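PDB 5W7W: aprataxin and PNK-like factor from Homo sapiens, which acts as a histone chaperone in single- and double-strand DNA break repair, its FHA-like domain, the part described here, mediating interaction with XRCC1 and XRCC4. Local coordinates for residues S73-L78 against S91-V96. Residues are numbered along the deposited sequence; the frame is centred on the assembly and turned at random.
Sequences SQLLPL and SFSLLV
Leu75 and Val96, both in loops, mark the closest approach of the two backbones, their CA atoms 6.9 Å apart. Residues 76-77 and 91-93 belong to one antiparallel sheet but have strand 66-68 between them, and the side chain of Leu75 reaches over to backbone and side-chain atoms of 91-96. The chain turns a corner at Leu94, which brings the carbonyl of Val96 over Leu75.

Leu75 carries the contact. Its CG stands anti to the carbonyl carbon (chi1 -76°), sending the isobutyl fork across the gap. CD1 lies between the backbone O of Val96, at 3.5 Å, and Ser93 OG, while CD2 rests 3.8 Å from the same Ser93 OG and touches the backbone of Phe92 more loosely. These are van der Waals contacts, and a branched aliphatic chain suits the place by giving two methyls to these neighbours.

Ser93 is small enough to leave room for that fork, and its hydroxyl has work within its own segment: OG donates to Leu95 O at 2.7 Å, approaching 34° out of the carbonyl plane. With chi1 at 66°, OG lies between the backbone N and carbonyl carbon, where it ties the residues before the corner to those beyond it. An alanine here would remove OG, which would probably leave Leu95 O without this donor and the corner less firmly held, and deprive the Leu75 methyls of a neighbour.

Strand 66-68, between the two, pairs with both, Tyr67 bonding to Leu76 and Phe66 to Ser93. Leu75 also packs on Gln68 and on Ile100 of strand 100-105, which lies on the other side of strand 91-93. The contact thus reaches from the loop leading into edge strand 76-77, past strand 66-68, to strand 91-93 and the corner after it, in one sheet of the FHA beta-sandwich.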
ATOM      1  N   SER A  73      14.800  -6.490   5.293  1.00 15.89           N
ATOM      2  CA  SER A  73      15.421  -6.122   4.028  1.00 16.92           C
ATOM      3  C   SER A  73      14.765  -6.751   2.801  1.00 16.50           C
ATOM      4  O   SER A  73      15.288  -6.580   1.693  1.00 22.18           O
ATOM      5  CB  SER A  73      16.917  -6.487   4.047  1.00 22.69           C
ATOM      6  OG  SER A  73      17.619  -5.687   4.986  1.00 29.45           O
ATOM      7  N   GLN A  74      13.659  -7.473   2.953  1.00 14.34           N
ATOM      8  CA  GLN A  74      13.134  -8.314   1.880  1.00 15.02           C
ATOM      9  C   GLN A  74      11.626  -8.131   1.797  1.00 13.48           C
ATOM     10  O   GLN A  74      10.927  -8.234   2.810  1.00 14.86           O
ATOM     11  CB  GLN A  74      13.475  -9.798   2.158  1.00 16.07           C
ATOM     12  CG  GLN A  74      13.103 -10.826   1.078  1.00 16.89           C
ATOM     13  CD  GLN A  74      13.593 -12.244   1.428  1.00 19.55           C
ATOM     14  OE1 GLN A  74      14.737 -12.429   1.880  1.00 19.76           O
ATOM     15  NE2 GLN A  74      12.727 -13.244   1.240  1.00 17.47           N
ATOM     16  N   LEU A  75      11.122  -7.868   0.594  1.00 13.68           N
ATOM     17  CA  LEU A  75       9.680  -7.877   0.347  1.00 12.56           C
ATOM     18  C   LEU A  75       9.181  -9.323   0.295  1.00 12.92           C
ATOM     19  O   LEU A  75       9.702 -10.128  -0.490  1.00 19.76           O
ATOM     20  CB  LEU A  75       9.381  -7.123  -0.951  1.00 11.50           C
ATOM     21  CG  LEU A  75       9.462  -5.600  -0.809  1.00 11.63           C
ATOM     22  CD1 LEU A  75       9.780  -4.924  -2.140  1.00 13.73           C
ATOM     23  CD2 LEU A  75       8.171  -5.057  -0.212  1.00 10.91           C
ATOM     24  N   LEU A  76       8.223  -9.674   1.152  1.00 11.82           N
ATOM     25  CA  LEU A  76       7.672 -11.028   1.269  1.00 14.17           C
ATOM     26  C   LEU A  76       6.251 -11.023   0.738  1.00 11.02           C
ATOM     27  O   LEU A  76       5.483 -10.124   1.096  1.00 10.96           O
ATOM     28  CB  LEU A  76       7.572 -11.478   2.742  1.00 18.71           C
ATOM     29  CG  LEU A  76       8.756 -11.320   3.693  1.00 17.94           C
ATOM     30  CD1 LEU A  76       8.437 -11.865   5.084  1.00 20.30           C
ATOM     31  CD2 LEU A  76       9.970 -12.015   3.116  1.00 17.58           C
ATOM     32  N   PRO A  77       5.823 -12.008  -0.050  1.00  9.05           N
ATOM     33  CA  PRO A  77       4.423 -12.011  -0.486  1.00  9.20           C
ATOM     34  C   PRO A  77       3.490 -12.288   0.682  1.00  9.95           C
ATOM     35  O   PRO A  77       3.730 -13.195   1.488  1.00 12.82           O
ATOM     36  CB  PRO A  77       4.379 -13.132  -1.537  1.00 10.57           C
ATOM     37  CG  PRO A  77       5.481 -14.074  -1.121  1.00  9.87           C
ATOM     38  CD  PRO A  77       6.582 -13.141  -0.616  1.00 11.51           C
ATOM     39  N   LEU A  78       2.420 -11.515   0.762  1.00  9.83           N
ATOM     40  CA  LEU A  78       1.429 -11.639   1.819  1.00 10.10           C
ATOM     41  C   LEU A  78       0.431 -12.759   1.546  1.00 10.21           C
ATOM     42  O   LEU A  78       0.052 -13.026   0.409  1.00 10.52           O
ATOM     43  CB  LEU A  78       0.652 -10.331   1.944  1.00 11.27           C
ATOM     44  CG  LEU A  78       1.433  -9.194   2.582  1.00 10.37           C
ATOM     45  CD1 LEU A  78       0.608  -7.931   2.455  1.00 12.37           C
ATOM     46  CD2 LEU A  78       1.736  -9.495   4.043  1.00 11.48           C
ATOM     47  N   SER A  91       7.110  -1.045   4.404  1.00  8.93           N
ATOM     48  CA  SER A  91       6.833  -0.907   2.982  1.00 10.32           C
ATOM     49  C   SER A  91       5.879  -2.007   2.543  1.00  9.80           C
ATOM     50  O   SER A  91       5.846  -3.089   3.126  1.00  9.80           O
ATOM     51  CB  SER A  91       8.104  -1.009   2.146  1.00  9.68           C
ATOM     52  OG  SER A  91       9.025   0.032   2.448  1.00 12.93           O
ATOM     53  N   PHE A  92       5.123  -1.721   1.488  1.00  8.57           N
ATOM     54  CA  PHE A  92       4.400  -2.763   0.771  1.00  9.34           C
ATOM     55  C   PHE A  92       4.591  -2.512  -0.716  1.00  8.56           C
ATOM     56  O   PHE A  92       5.011  -1.431  -1.128  1.00  8.64           O
ATOM     57  CB  PHE A  92       2.902  -2.784   1.111  1.00 10.05           C
ATOM     58  CG  PHE A  92       2.111  -1.718   0.427  1.00  9.65           C
ATOM     59  CD1 PHE A  92       1.989  -0.457   0.989  1.00 10.44           C
ATOM     60  CD2 PHE A  92       1.488  -1.959  -0.781  1.00 11.14           C
ATOM     61  CE1 PHE A  92       1.272   0.529   0.346  1.00 12.00           C
ATOM     62  CE2 PHE A  92       0.775  -0.977  -1.416  1.00 11.82           C
ATOM     63  CZ  PHE A  92       0.664   0.269  -0.848  1.00 10.51           C
ATOM     64  N   SER A  93       4.278  -3.510  -1.534  1.00  8.71           N
ATOM     65  CA  SER A  93       4.378  -3.317  -2.969  1.00  8.43           C
ATOM     66  C   SER A  93       3.308  -4.107  -3.698  1.00  9.22           C
ATOM     67  O   SER A  93       2.761  -5.098  -3.196  1.00  8.81           O
ATOM     68  CB  SER A  93       5.761  -3.694  -3.490  1.00  9.49           C
ATOM     69  OG  SER A  93       6.013  -5.079  -3.347  1.00  9.83           O
ATOM     70  N   LEU A  94       3.037  -3.654  -4.916  1.00  7.90           N
ATOM     71  CA  LEU A  94       2.038  -4.295  -5.758  1.00  9.11           C
ATOM     72  C   LEU A  94       2.644  -5.257  -6.772  1.00 10.67           C
ATOM     73  O   LEU A  94       1.923  -6.102  -7.312  1.00 10.52           O
ATOM     74  CB  LEU A  94       1.177  -3.249  -6.474  1.00 10.10           C
ATOM     75  CG  LEU A  94       0.438  -2.284  -5.550  1.00 11.16           C
ATOM     76  CD1 LEU A  94      -0.437  -1.368  -6.402  1.00 18.70           C
ATOM     77  CD2 LEU A  94      -0.396  -3.005  -4.541  1.00 15.32           C
ATOM     78  N   LEU A  95       3.937  -5.150  -7.056  1.00  8.90           N
ATOM     79  CA  LEU A  95       4.703  -6.176  -7.758  1.00  9.71           C
ATOM     80  C   LEU A  95       5.927  -6.457  -6.900  1.00  8.82           C
ATOM     81  O   LEU A  95       6.269  -5.695  -5.992  1.00  9.50           O
ATOM     82  CB  LEU A  95       5.129  -5.755  -9.174  1.00  9.39           C
ATOM     83  CG  LEU A  95       3.993  -5.516 -10.156  1.00  9.77           C
ATOM     84  CD1 LEU A  95       4.565  -4.978 -11.444  1.00 11.86           C
ATOM     85  CD2 LEU A  95       3.211  -6.801 -10.426  1.00 10.66           C
ATOM     86  N   VAL A  96       6.617  -7.559  -7.172  1.00  8.95           N
ATOM     87  CA  VAL A  96       7.694  -7.964  -6.275  1.00 10.45           C
ATOM     88  C   VAL A  96       8.777  -6.902  -6.198  1.00 10.43           C
ATOM     89  O   VAL A  96       9.411  -6.745  -5.150  1.00 12.77           O
ATOM     90  CB  VAL A  96       8.251  -9.348  -6.684  1.00 10.97           C
ATOM     91  CG1 VAL A  96       8.899  -9.296  -8.050  1.00 11.80           C
ATOM     92  CG2 VAL A  96       9.247  -9.847  -5.639  1.00 12.83           C
TER